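Local coordinates for Non-ribosomal peptide synthetase (Methanobrevibacter ruminantium, PDB 6VTJ), which probably carries a peptide intermediate on the phosphopantetheine arm of its carrier domain and releases it reductively through its NAD(P)H-dependent reductase domain, at residues 357-363 with 393-399; 98-103 with 282-288; 196-200 with 231-235; 351-357 with 412-418. One frame throughout, in Å; residues are numbered along the deposited sequence.

Interaction 1. Residues 357-363 with 393-399; sequences ASEKVDM and YISHRDI
R397 reaches back along the short helix end at A357 and S358. From CB the chain turns with CG anti to the carbonyl carbon (chi1 -59°), CG passing A357 CB at 3.8 Å; it then runs extended to NE, so that the guanidinium lies with one face over that methyl, R397 CZ 3.7 Å from A357 CB. At the edge, NH1 gives S358 OG a bond of 2.8 Å in the guanidinium plane, while NH2 adds a weaker one to the same oxygen. NE turns to E412 in a salt bridge. The preceding residue, H396, donates from ND1 to E359 O at 2.9 Å, close to the imidazole plane. These groups flank a short antiparallel pairing in which strand 394-395 joins the edge of 360-365 in the Rossmann-type reductase domain: V361 and I394 form a hydrogen-bonded pair, V361 N to I394 O 2.8 Å and I394 N to V361 O 3.0 Å. S395 and D398 make a capping box at the start of helix 396-403, S395 N meeting D398 OD2 at 2.9 Å. The M363 and I394 side chains cross at about a right angle, M363 CG meeting I394 CD1 at 3.5 Å, and L477 covers both.

Interaction 2. Residues 98-103 with 282-288; sequences IKNYNY and LYYEQDL
Y103 and Y283 lie against each other as an offset stack, their planes 23° apart and their centroids separated by 4.7 Å. The overlap is displaced so that the CB of Y283 sits over the face of the Y103 ring, 3.9 Å from its centroid, in a CH-pi contact, while Y283 CD2 comes down on Y103 CE2 at 3.4 Å. With CG anti to the backbone N (chi1 -175°), the Y283 side chain is carried out from its loop to lie across the phenol opposite. Each ring is sandwiched: Y101 CD2 covers the other face of Y103, and the backbone N of E285 lies over the centre of the other face of Y283. The contact joins the end of helix 94-99, with the inverse gamma turn centred on N100, to the irregular loop that precedes helix 291-308 in the reductase domain. The far end of the Y103 phenol is anchored where OH donates to I98 O at 2.7 Å in the carbonyl plane, on a lone pair, and also bonds R301; Y101 and Y283 on its two faces hinder the ring from turning. An alanine in place of Y103 would remove the stacking face and the phenol, and would probably leave Y283 without cover on that side and the I98 carbonyl without this donor. I98 crosses Y283 at about a right angle, CG2 meeting Y283 CE1 at 3.4 Å, and sends CD1 to L288 CB at 3.9 Å. K99 crosses Y283 at a slant, CG passing Y283 OH at 3.4 Å, whereas its ammonium is engaged in a salt bridge with D95.

Interaction 3. Residues 196-200 with 231-235; sequences DITEI and FRVNV
A type I beta turn from D196 to E199, with an Asx turn at D196, follows strand 190-194 of the Rossmann-type domain and packs through T198 against helix 229-246. T198 is pinned within the turn by D196 OD1, which accepts from both T198 N (3.0 Å) and T198 OG1 (2.7 Å), both from the same face of the carboxylate. With OG1 committed to D196, the methyl CG2 is directed at the helix and meets R232 O at 3.5 Å and V233 CG2 at 4.1 Å. The R232 chain is bent at chi2 (-90°) and chi3 (-68°), which folds its guanidinium back over T198 so that one face covers T198 CB. R232 NH2 donates to T198 O at 3.3 Å, coming from above the carbonyl plane, and NH1 adds a weak bond; a water also links T198 O with NH1. At the guanidinium edge E199 OE1 forms a long salt bridge with R232 NH2, 3.7 Å apart, the carboxylate plane turned 80° from the guanidinium. R232 thus ties the formed turn to the helix by several modest attractions, its positive charge probably balanced only partly by E199 while the neutral T198 O takes an N-H.

Interaction 4. Residues 351-357 with 412-418; sequences AMNPAMA and EVDFEEF
A351 O is a buried carbonyl for which the model offers no hydrogen-bond partner; it lies at the edge of the F418 ring, in its plane, 3.7 Å from F418 CE1. One face of the same ring is turned to the side-chain amide of N353, where ND2 stands 3.4 Å from F418 CD2 and the amide and ring planes are 76° apart. M356 comes from the opposite direction to complete a Met-aromatic contact, although the exact place of its sulfur is doubtful. An alanine in place of F418 would probably leave the N353 side chain and the A351 carbonyl without the ring that covers them. The second phenylalanine, F415, takes P354 CD over the centre of one face, a CH-pi contact with CD 3.7 Å from the centroid. Both segments have the same design, a short parallel strand running into an N-capped helix. M352 pairs with E412, V413 N bonding M352 O at 2.9 Å; N353 and M356 then form a capping box, M356 N to N353 OD1 3.0 Å, while D414 OD1 takes E417 N at 2.7 Å. The extended E412 chain lays CD 3.7 Å from A357 CB, its carboxylate engaged by R397 in a salt bridge.

Interactions 1 and 4 form one continuous patch: their centres are 14 Å apart, they share A357 on helix 354-358, and the salt bridge from R397 NE to E412 OE1, 2.8 Å, ties the second segment of each together. H396 also packs on M352 and M356, so helix 396-403, which follows strand 394-395, rests on both strand 351-352 and helix 354-358. Interactions 2 and 3 belong to another region, their nearest atoms about 7 Å apart. Interaction 3 lies across the chain's centre from interaction 1, with 35 Å between their centres. The bound 4'-phosphopantetheine is about 11 Å from the V361 side chain of interaction 1 and about 13 Å from that of V233 in interaction 3, so neither side chain touches it.

Interaction 1. Residues 357-363 with 393-399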
# COMPACT_ATOMS: atom_id res chain seq x y z
N ALA A 357 -11.41 -8.62 -16.90
CA ALA A 357 -12.80 -8.57 -16.44
C ALA A 357 -13.01 -9.46 -15.22
O ALA A 357 -13.74 -9.08 -14.30
CB ALA A 357 -13.75 -8.98 -17.58
N SER A 358 -12.38 -10.63 -15.20
CA SER A 358 -12.64 -11.60 -14.14
C SER A 358 -11.85 -11.34 -12.86
O SER A 358 -12.18 -11.94 -11.82
CB SER A 358 -12.34 -13.02 -14.64
OG SER A 358 -13.48 -13.54 -15.31
N GLU A 359 -10.86 -10.47 -12.89
CA GLU A 359 -10.04 -10.23 -11.70
C GLU A 359 -10.89 -9.68 -10.57
O GLU A 359 -11.55 -8.65 -10.72
CB GLU A 359 -8.90 -9.27 -12.03
CG GLU A 359 -7.93 -9.10 -10.88
CD GLU A 359 -6.67 -8.40 -11.30
OE1 GLU A 359 -6.77 -7.35 -12.00
OE2 GLU A 359 -5.58 -8.89 -10.93
N LYS A 360 -10.89 -10.40 -9.45
CA LYS A 360 -11.63 -10.03 -8.25
C LYS A 360 -10.83 -9.06 -7.40
O LYS A 360 -9.60 -9.06 -7.40
CB LYS A 360 -11.93 -11.26 -7.38
CG LYS A 360 -12.50 -12.46 -8.09
CD LYS A 360 -13.97 -12.31 -8.37
CE LYS A 360 -14.58 -13.66 -8.73
NZ LYS A 360 -15.99 -13.48 -9.19
N VAL A 361 -11.55 -8.23 -6.64
CA VAL A 361 -10.89 -7.33 -5.71
C VAL A 361 -11.78 -7.10 -4.51
O VAL A 361 -13.01 -7.14 -4.61
CB VAL A 361 -10.52 -5.99 -6.39
CG1 VAL A 361 -11.75 -5.07 -6.46
CG2 VAL A 361 -9.40 -5.34 -5.64
N ASP A 362 -11.14 -6.89 -3.36
CA ASP A 362 -11.79 -6.28 -2.21
C ASP A 362 -11.90 -4.78 -2.42
O ASP A 362 -10.98 -4.13 -2.92
CB ASP A 362 -10.99 -6.56 -0.94
CG ASP A 362 -9.63 -5.86 -0.95
OD1 ASP A 362 -8.75 -6.25 -1.76
OD2 ASP A 362 -9.44 -4.93 -0.14
N MET A 363 -13.05 -4.23 -2.06
CA MET A 363 -13.21 -2.78 -1.96
C MET A 363 -13.33 -2.47 -0.47
O MET A 363 -14.42 -2.47 0.11
CB MET A 363 -14.38 -2.28 -2.77
CG MET A 363 -14.31 -2.74 -4.23
SD MET A 363 -13.14 -1.81 -5.23
CE MET A 363 -13.98 -0.23 -5.34
N TYR A 393 -15.87 -9.78 -2.23
CA TYR A 393 -15.10 -9.40 -3.42
C TYR A 393 -16.03 -9.15 -4.60
O TYR A 393 -17.05 -9.83 -4.76
CB TYR A 393 -14.10 -10.48 -3.82
CG TYR A 393 -13.03 -10.83 -2.80
CD1 TYR A 393 -12.80 -10.04 -1.68
CD2 TYR A 393 -12.24 -11.96 -2.98
CE1 TYR A 393 -11.82 -10.38 -0.76
CE2 TYR A 393 -11.26 -12.30 -2.08
CZ TYR A 393 -11.05 -11.51 -0.97
OH TYR A 393 -10.06 -11.85 -0.09
N ILE A 394 -15.66 -8.18 -5.43
CA ILE A 394 -16.34 -7.90 -6.69
C ILE A 394 -15.35 -8.15 -7.82
O ILE A 394 -14.15 -8.34 -7.60
CB ILE A 394 -16.91 -6.47 -6.75
CG1 ILE A 394 -15.82 -5.42 -6.61
CG2 ILE A 394 -17.91 -6.24 -5.65
CD1 ILE A 394 -16.36 -4.00 -6.78
N SER A 395 -15.86 -8.17 -9.05
CA SER A 395 -15.00 -8.30 -10.21
C SER A 395 -14.98 -7.00 -10.99
O SER A 395 -15.70 -6.05 -10.68
CB SER A 395 -15.46 -9.45 -11.10
OG SER A 395 -16.57 -9.05 -11.85
N HIS A 396 -14.14 -6.95 -12.03
CA HIS A 396 -14.09 -5.76 -12.86
C HIS A 396 -15.30 -5.65 -13.76
O HIS A 396 -15.54 -4.57 -14.31
CB HIS A 396 -12.80 -5.72 -13.66
CG HIS A 396 -11.62 -5.28 -12.85
ND1 HIS A 396 -11.01 -6.09 -11.92
CD2 HIS A 396 -10.96 -4.09 -12.80
CE1 HIS A 396 -10.01 -5.44 -11.34
NE2 HIS A 396 -9.97 -4.22 -11.85
N ARG A 397 -16.09 -6.71 -13.91
CA ARG A 397 -17.39 -6.57 -14.55
C ARG A 397 -18.33 -5.78 -13.67
O ARG A 397 -19.10 -4.95 -14.16
CB ARG A 397 -17.98 -7.95 -14.87
CG ARG A 397 -17.12 -8.81 -15.79
CD ARG A 397 -17.80 -10.15 -16.09
NE ARG A 397 -16.99 -10.91 -17.03
CZ ARG A 397 -16.04 -11.76 -16.67
NH1 ARG A 397 -15.78 -11.99 -15.39
NH2 ARG A 397 -15.33 -12.39 -17.60
N ASP A 398 -18.26 -5.98 -12.35
CA ASP A 398 -19.05 -5.16 -11.44
C ASP A 398 -18.66 -3.70 -11.56
O ASP A 398 -19.52 -2.80 -11.66
CB ASP A 398 -18.87 -5.64 -10.00
CG ASP A 398 -19.43 -7.01 -9.78
OD1 ASP A 398 -20.62 -7.22 -10.12
OD2 ASP A 398 -18.70 -7.88 -9.25
N ILE A 399 -17.34 -3.45 -11.58
CA ILE A 399 -16.87 -2.07 -11.66
C ILE A 399 -17.28 -1.45 -12.98
O ILE A 399 -17.78 -0.32 -13.02
CB ILE A 399 -15.35 -2.00 -11.45
CG1 ILE A 399 -15.01 -2.24 -9.99
CG2 ILE A 399 -14.84 -0.65 -11.92
CD1 ILE A 399 -13.86 -3.19 -9.80
O HOH W 1 -17.27 -11.84 -7.07

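Interaction 2. Residues 98-103 with 282-288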
# COMPACT_ATOMS: atom_id res chain seq x y z
N ILE A 98 16.46 -11.28 4.29
CA ILE A 98 15.24 -12.05 4.43
C ILE A 98 15.55 -13.48 4.86
O ILE A 98 14.95 -14.02 5.80
CB ILE A 98 14.44 -12.02 3.12
CG1 ILE A 98 13.69 -10.69 2.99
CG2 ILE A 98 13.47 -13.18 3.04
CD1 ILE A 98 13.46 -10.29 1.56
N LYS A 99 16.52 -14.12 4.18
CA LYS A 99 16.79 -15.54 4.40
C LYS A 99 17.70 -15.81 5.59
O LYS A 99 17.70 -16.93 6.10
CB LYS A 99 17.40 -16.15 3.13
CG LYS A 99 16.43 -16.23 1.96
CD LYS A 99 17.16 -16.63 0.70
CE LYS A 99 16.20 -16.85 -0.46
NZ LYS A 99 16.89 -16.70 -1.78
N ASN A 100 18.46 -14.82 6.06
CA ASN A 100 19.40 -15.04 7.16
C ASN A 100 18.68 -14.80 8.47
O ASN A 100 18.87 -13.79 9.16
CB ASN A 100 20.63 -14.15 7.01
CG ASN A 100 21.56 -14.27 8.20
OD1 ASN A 100 21.92 -15.38 8.61
ND2 ASN A 100 21.95 -13.13 8.76
N TYR A 101 17.84 -15.75 8.85
CA TYR A 101 16.94 -15.55 9.97
C TYR A 101 16.37 -16.90 10.37
O TYR A 101 16.11 -17.75 9.51
CB TYR A 101 15.81 -14.58 9.61
CG TYR A 101 15.12 -13.93 10.80
CD1 TYR A 101 15.60 -12.74 11.34
CD2 TYR A 101 14.00 -14.49 11.37
CE1 TYR A 101 14.98 -12.14 12.42
CE2 TYR A 101 13.37 -13.90 12.46
CZ TYR A 101 13.86 -12.73 12.97
OH TYR A 101 13.24 -12.14 14.05
N ASN A 102 16.20 -17.09 11.66
CA ASN A 102 15.56 -18.26 12.22
C ASN A 102 14.11 -17.89 12.55
O ASN A 102 13.86 -17.17 13.51
CB ASN A 102 16.32 -18.74 13.46
CG ASN A 102 15.91 -20.13 13.89
OD1 ASN A 102 14.74 -20.51 13.79
ND2 ASN A 102 16.87 -20.90 14.40
N TYR A 103 13.17 -18.39 11.76
CA TYR A 103 11.76 -18.06 11.94
C TYR A 103 11.04 -18.99 12.92
O TYR A 103 9.81 -18.97 12.98
CB TYR A 103 11.04 -18.07 10.59
CG TYR A 103 11.47 -16.95 9.66
CD1 TYR A 103 10.86 -15.70 9.72
CD2 TYR A 103 12.49 -17.14 8.74
CE1 TYR A 103 11.25 -14.67 8.87
CE2 TYR A 103 12.90 -16.10 7.89
CZ TYR A 103 12.27 -14.87 7.97
OH TYR A 103 12.67 -13.85 7.14
N LEU A 282 3.80 -16.14 7.89
CA LEU A 282 4.67 -15.02 7.59
C LEU A 282 5.57 -15.36 6.41
O LEU A 282 5.31 -14.91 5.29
CB LEU A 282 5.52 -14.61 8.80
CG LEU A 282 6.57 -13.50 8.62
CD1 LEU A 282 5.98 -12.23 8.15
CD2 LEU A 282 7.26 -13.26 9.93
N TYR A 283 6.61 -16.16 6.64
CA TYR A 283 7.63 -16.41 5.63
C TYR A 283 7.55 -17.83 5.10
O TYR A 283 7.57 -18.79 5.87
CB TYR A 283 9.02 -16.18 6.22
CG TYR A 283 10.10 -16.31 5.18
CD1 TYR A 283 10.12 -15.48 4.08
CD2 TYR A 283 11.10 -17.29 5.30
CE1 TYR A 283 11.10 -15.58 3.12
CE2 TYR A 283 12.11 -17.40 4.33
CZ TYR A 283 12.10 -16.53 3.24
OH TYR A 283 13.07 -16.60 2.25
N TYR A 284 7.51 -17.96 3.77
CA TYR A 284 7.59 -19.26 3.11
C TYR A 284 8.36 -19.15 1.79
O TYR A 284 8.04 -19.85 0.82
CB TYR A 284 6.19 -19.85 2.90
CG TYR A 284 5.25 -18.94 2.13
CD1 TYR A 284 4.65 -17.84 2.74
CD2 TYR A 284 4.99 -19.17 0.77
CE1 TYR A 284 3.80 -17.00 2.02
CE2 TYR A 284 4.15 -18.35 0.07
CZ TYR A 284 3.56 -17.26 0.69
OH TYR A 284 2.73 -16.43 -0.04
N GLU A 285 9.35 -18.26 1.72
CA GLU A 285 10.13 -17.99 0.50
C GLU A 285 9.23 -17.59 -0.68
O GLU A 285 9.40 -18.05 -1.81
CB GLU A 285 11.02 -19.18 0.13
CG GLU A 285 12.37 -19.05 0.79
CD GLU A 285 13.28 -20.25 0.59
OE1 GLU A 285 13.62 -20.54 -0.58
OE2 GLU A 285 13.64 -20.89 1.61
N GLN A 286 8.28 -16.70 -0.40
CA GLN A 286 7.49 -16.05 -1.43
C GLN A 286 8.33 -14.98 -2.11
O GLN A 286 9.40 -14.59 -1.64
CB GLN A 286 6.21 -15.44 -0.84
CG GLN A 286 6.45 -14.30 0.17
CD GLN A 286 6.53 -14.77 1.64
OE1 GLN A 286 7.22 -15.73 1.95
NE2 GLN A 286 5.83 -14.06 2.54
N ASP A 287 7.83 -14.49 -3.24
CA ASP A 287 8.51 -13.45 -4.01
C ASP A 287 8.46 -12.13 -3.25
O ASP A 287 7.39 -11.53 -3.07
CB ASP A 287 7.85 -13.33 -5.39
CG ASP A 287 8.40 -12.19 -6.23
OD1 ASP A 287 9.55 -11.74 -6.01
OD2 ASP A 287 7.67 -11.75 -7.14
N LEU A 288 9.62 -11.66 -2.79
CA LEU A 288 9.74 -10.42 -2.04
C LEU A 288 10.67 -9.44 -2.75
O LEU A 288 11.40 -8.69 -2.11
CB LEU A 288 10.23 -10.69 -0.62
CG LEU A 288 9.20 -11.41 0.26
CD1 LEU A 288 9.82 -11.94 1.56
CD2 LEU A 288 8.06 -10.47 0.56

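Interaction 3. Residues 196-200 with 231-235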
# COMPACT_ATOMS: atom_id res chain seq x y z
N ASP A 196 8.54 12.75 13.59
CA ASP A 196 8.86 12.00 12.39
C ASP A 196 9.29 10.62 12.87
O ASP A 196 10.24 10.52 13.65
CB ASP A 196 10.00 12.71 11.64
CG ASP A 196 10.31 12.11 10.28
OD1 ASP A 196 10.10 10.89 10.06
OD2 ASP A 196 10.80 12.88 9.42
N ILE A 197 8.60 9.56 12.43
CA ILE A 197 8.94 8.25 12.98
C ILE A 197 10.36 7.82 12.59
O ILE A 197 10.93 6.93 13.24
CB ILE A 197 7.90 7.16 12.60
CG1 ILE A 197 7.86 6.91 11.09
CG2 ILE A 197 6.53 7.48 13.19
CD1 ILE A 197 7.06 5.65 10.70
N THR A 198 10.96 8.43 11.55
CA THR A 198 12.33 8.07 11.16
C THR A 198 13.40 8.65 12.08
O THR A 198 14.56 8.25 11.98
CB THR A 198 12.66 8.52 9.73
OG1 THR A 198 12.58 9.95 9.63
CG2 THR A 198 11.72 7.89 8.72
N GLU A 199 13.04 9.60 12.94
CA GLU A 199 13.93 10.12 13.96
C GLU A 199 13.49 9.54 15.30
O GLU A 199 12.40 9.86 15.79
CB GLU A 199 13.89 11.64 14.00
CG GLU A 199 14.34 12.30 12.71
CD GLU A 199 15.74 11.89 12.32
OE1 GLU A 199 16.00 11.70 11.11
OE2 GLU A 199 16.58 11.73 13.24
N ILE A 200 14.34 8.72 15.90
CA ILE A 200 13.99 8.05 17.14
C ILE A 200 13.85 9.04 18.30
O ILE A 200 12.99 8.86 19.18
CB ILE A 200 15.03 6.94 17.44
CG1 ILE A 200 14.65 6.14 18.68
CG2 ILE A 200 16.45 7.52 17.52
CD1 ILE A 200 14.95 4.64 18.54
N PHE A 231 12.51 2.25 2.81
CA PHE A 231 12.92 1.42 3.93
C PHE A 231 13.11 2.23 5.20
O PHE A 231 12.99 1.69 6.31
CB PHE A 231 14.21 0.67 3.59
CG PHE A 231 14.05 -0.37 2.51
CD1 PHE A 231 13.41 -1.58 2.77
CD2 PHE A 231 14.58 -0.16 1.25
CE1 PHE A 231 13.28 -2.54 1.76
CE2 PHE A 231 14.45 -1.11 0.25
CZ PHE A 231 13.80 -2.30 0.51
N ARG A 232 13.44 3.52 5.08
CA ARG A 232 13.56 4.35 6.28
C ARG A 232 12.21 4.55 6.93
O ARG A 232 12.08 4.47 8.16
CB ARG A 232 14.19 5.71 5.95
CG ARG A 232 15.64 5.68 5.54
CD ARG A 232 16.54 5.81 6.74
NE ARG A 232 16.46 7.13 7.34
CZ ARG A 232 16.15 7.35 8.62
NH1 ARG A 232 15.87 6.32 9.43
NH2 ARG A 232 16.10 8.59 9.09
N VAL A 233 11.19 4.86 6.13
CA VAL A 233 9.86 5.10 6.69
C VAL A 233 9.22 3.78 7.12
O VAL A 233 8.71 3.65 8.23
CB VAL A 233 8.96 5.84 5.69
CG1 VAL A 233 7.54 5.98 6.25
CG2 VAL A 233 9.53 7.21 5.36
N ASN A 234 9.26 2.77 6.24
CA ASN A 234 8.49 1.56 6.45
C ASN A 234 9.17 0.55 7.35
O ASN A 234 8.49 -0.31 7.91
CB ASN A 234 8.18 0.92 5.10
CG ASN A 234 7.23 1.76 4.28
OD1 ASN A 234 6.85 2.86 4.69
ND2 ASN A 234 6.85 1.25 3.11
N VAL A 235 10.49 0.62 7.52
CA VAL A 235 11.17 -0.34 8.38
C VAL A 235 11.77 0.35 9.60
O VAL A 235 11.45 0.01 10.74
CB VAL A 235 12.24 -1.14 7.63
CG1 VAL A 235 12.86 -2.15 8.57
CG2 VAL A 235 11.66 -1.84 6.43
O HOH W 2 16.40 6.08 12.64

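Interaction 4. Residues 351-357 with 412-418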
# COMPACT_ATOMS: atom_id res chain seq x y z
N ALA A 351 -12.22 -0.81 -23.16
CA ALA A 351 -12.23 -2.27 -23.28
C ALA A 351 -11.38 -2.90 -22.20
O ALA A 351 -10.49 -2.26 -21.62
CB ALA A 351 -11.74 -2.71 -24.66
N MET A 352 -11.67 -4.16 -21.91
CA MET A 352 -10.85 -5.02 -21.08
C MET A 352 -10.94 -6.43 -21.63
O MET A 352 -11.98 -6.82 -22.18
CB MET A 352 -11.30 -5.00 -19.62
CG MET A 352 -12.82 -5.18 -19.44
SD MET A 352 -13.30 -5.21 -17.70
CE MET A 352 -15.07 -5.45 -17.90
N ASN A 353 -9.87 -7.21 -21.50
CA ASN A 353 -9.92 -8.60 -21.95
C ASN A 353 -10.55 -9.46 -20.86
O ASN A 353 -10.90 -8.96 -19.79
CB ASN A 353 -8.52 -9.04 -22.41
CG ASN A 353 -7.56 -9.34 -21.27
OD1 ASN A 353 -7.91 -9.92 -20.24
ND2 ASN A 353 -6.31 -8.96 -21.48
N PRO A 354 -10.78 -10.76 -21.11
CA PRO A 354 -11.52 -11.55 -20.12
C PRO A 354 -10.76 -11.76 -18.82
O PRO A 354 -11.40 -11.78 -17.76
CB PRO A 354 -11.78 -12.89 -20.84
CG PRO A 354 -11.73 -12.55 -22.28
CD PRO A 354 -10.67 -11.49 -22.39
N ALA A 355 -9.43 -11.90 -18.85
CA ALA A 355 -8.68 -12.04 -17.60
C ALA A 355 -8.84 -10.80 -16.73
O ALA A 355 -9.05 -10.89 -15.51
CB ALA A 355 -7.22 -12.31 -17.89
N MET A 356 -8.77 -9.62 -17.36
CA MET A 356 -8.99 -8.37 -16.65
C MET A 356 -10.40 -8.30 -16.08
O MET A 356 -10.58 -7.98 -14.90
CB MET A 356 -8.72 -7.20 -17.60
CG MET A 356 -7.35 -7.27 -18.27
SD MET A 356 -7.14 -6.13 -19.64
CE MET A 356 -7.57 -4.58 -18.83
N ALA A 357 -11.41 -8.62 -16.90
CA ALA A 357 -12.80 -8.57 -16.44
C ALA A 357 -13.01 -9.46 -15.22
O ALA A 357 -13.74 -9.08 -14.30
CB ALA A 357 -13.75 -8.98 -17.58
N GLU A 412 -16.31 -5.74 -22.56
CA GLU A 412 -15.42 -6.89 -22.42
C GLU A 412 -15.16 -7.46 -23.80
O GLU A 412 -16.10 -7.77 -24.54
CB GLU A 412 -16.02 -7.95 -21.51
CG GLU A 412 -15.12 -9.19 -21.29
CD GLU A 412 -15.76 -10.23 -20.36
OE1 GLU A 412 -16.74 -9.90 -19.65
OE2 GLU A 412 -15.30 -11.39 -20.35
N VAL A 413 -13.89 -7.56 -24.18
CA VAL A 413 -13.50 -8.00 -25.51
C VAL A 413 -12.58 -9.20 -25.34
O VAL A 413 -12.06 -9.46 -24.25
CB VAL A 413 -12.81 -6.88 -26.30
CG1 VAL A 413 -13.75 -5.70 -26.47
CG2 VAL A 413 -11.53 -6.47 -25.60
N ASP A 414 -12.39 -9.95 -26.42
CA ASP A 414 -11.50 -11.10 -26.32
C ASP A 414 -10.04 -10.66 -26.30
O ASP A 414 -9.70 -9.49 -26.53
CB ASP A 414 -11.75 -12.09 -27.45
CG ASP A 414 -11.51 -11.50 -28.84
OD1 ASP A 414 -10.40 -11.00 -29.14
OD2 ASP A 414 -12.44 -11.59 -29.67
N PHE A 415 -9.16 -11.63 -26.05
CA PHE A 415 -7.75 -11.33 -25.85
C PHE A 415 -7.13 -10.68 -27.08
O PHE A 415 -6.38 -9.70 -26.95
CB PHE A 415 -7.00 -12.61 -25.47
CG PHE A 415 -7.31 -13.12 -24.09
CD1 PHE A 415 -6.63 -12.63 -22.98
CD2 PHE A 415 -8.31 -14.07 -23.90
CE1 PHE A 415 -6.93 -13.10 -21.71
CE2 PHE A 415 -8.61 -14.54 -22.64
CZ PHE A 415 -7.92 -14.06 -21.53
N GLU A 416 -7.43 -11.21 -28.27
CA GLU A 416 -6.85 -10.67 -29.50
C GLU A 416 -7.31 -9.25 -29.74
O GLU A 416 -6.51 -8.35 -30.04
CB GLU A 416 -7.20 -11.57 -30.69
CG GLU A 416 -6.89 -10.94 -32.05
CD GLU A 416 -5.39 -10.75 -32.30
OE1 GLU A 416 -4.55 -11.27 -31.53
OE2 GLU A 416 -5.05 -10.07 -33.29
N GLU A 417 -8.62 -9.02 -29.61
CA GLU A 417 -9.16 -7.69 -29.81
C GLU A 417 -8.55 -6.69 -28.84
O GLU A 417 -8.22 -5.56 -29.21
CB GLU A 417 -10.68 -7.74 -29.68
CG GLU A 417 -11.38 -6.44 -30.00
CD GLU A 417 -12.88 -6.61 -30.09
OE1 GLU A 417 -13.58 -5.57 -30.13
N PHE A 418 -8.40 -7.11 -27.58
CA PHE A 418 -7.82 -6.26 -26.56
C PHE A 418 -6.42 -5.83 -26.97
O PHE A 418 -6.01 -4.70 -26.71
CB PHE A 418 -7.77 -6.99 -25.21
CG PHE A 418 -7.26 -6.15 -24.08
CD1 PHE A 418 -8.05 -5.17 -23.51
CD2 PHE A 418 -5.98 -6.34 -23.59
CE1 PHE A 418 -7.58 -4.39 -22.47
CE2 PHE A 418 -5.50 -5.57 -22.55
CZ PHE A 418 -6.30 -4.59 -21.99
O HOH W 3 -5.16 -9.16 -24.54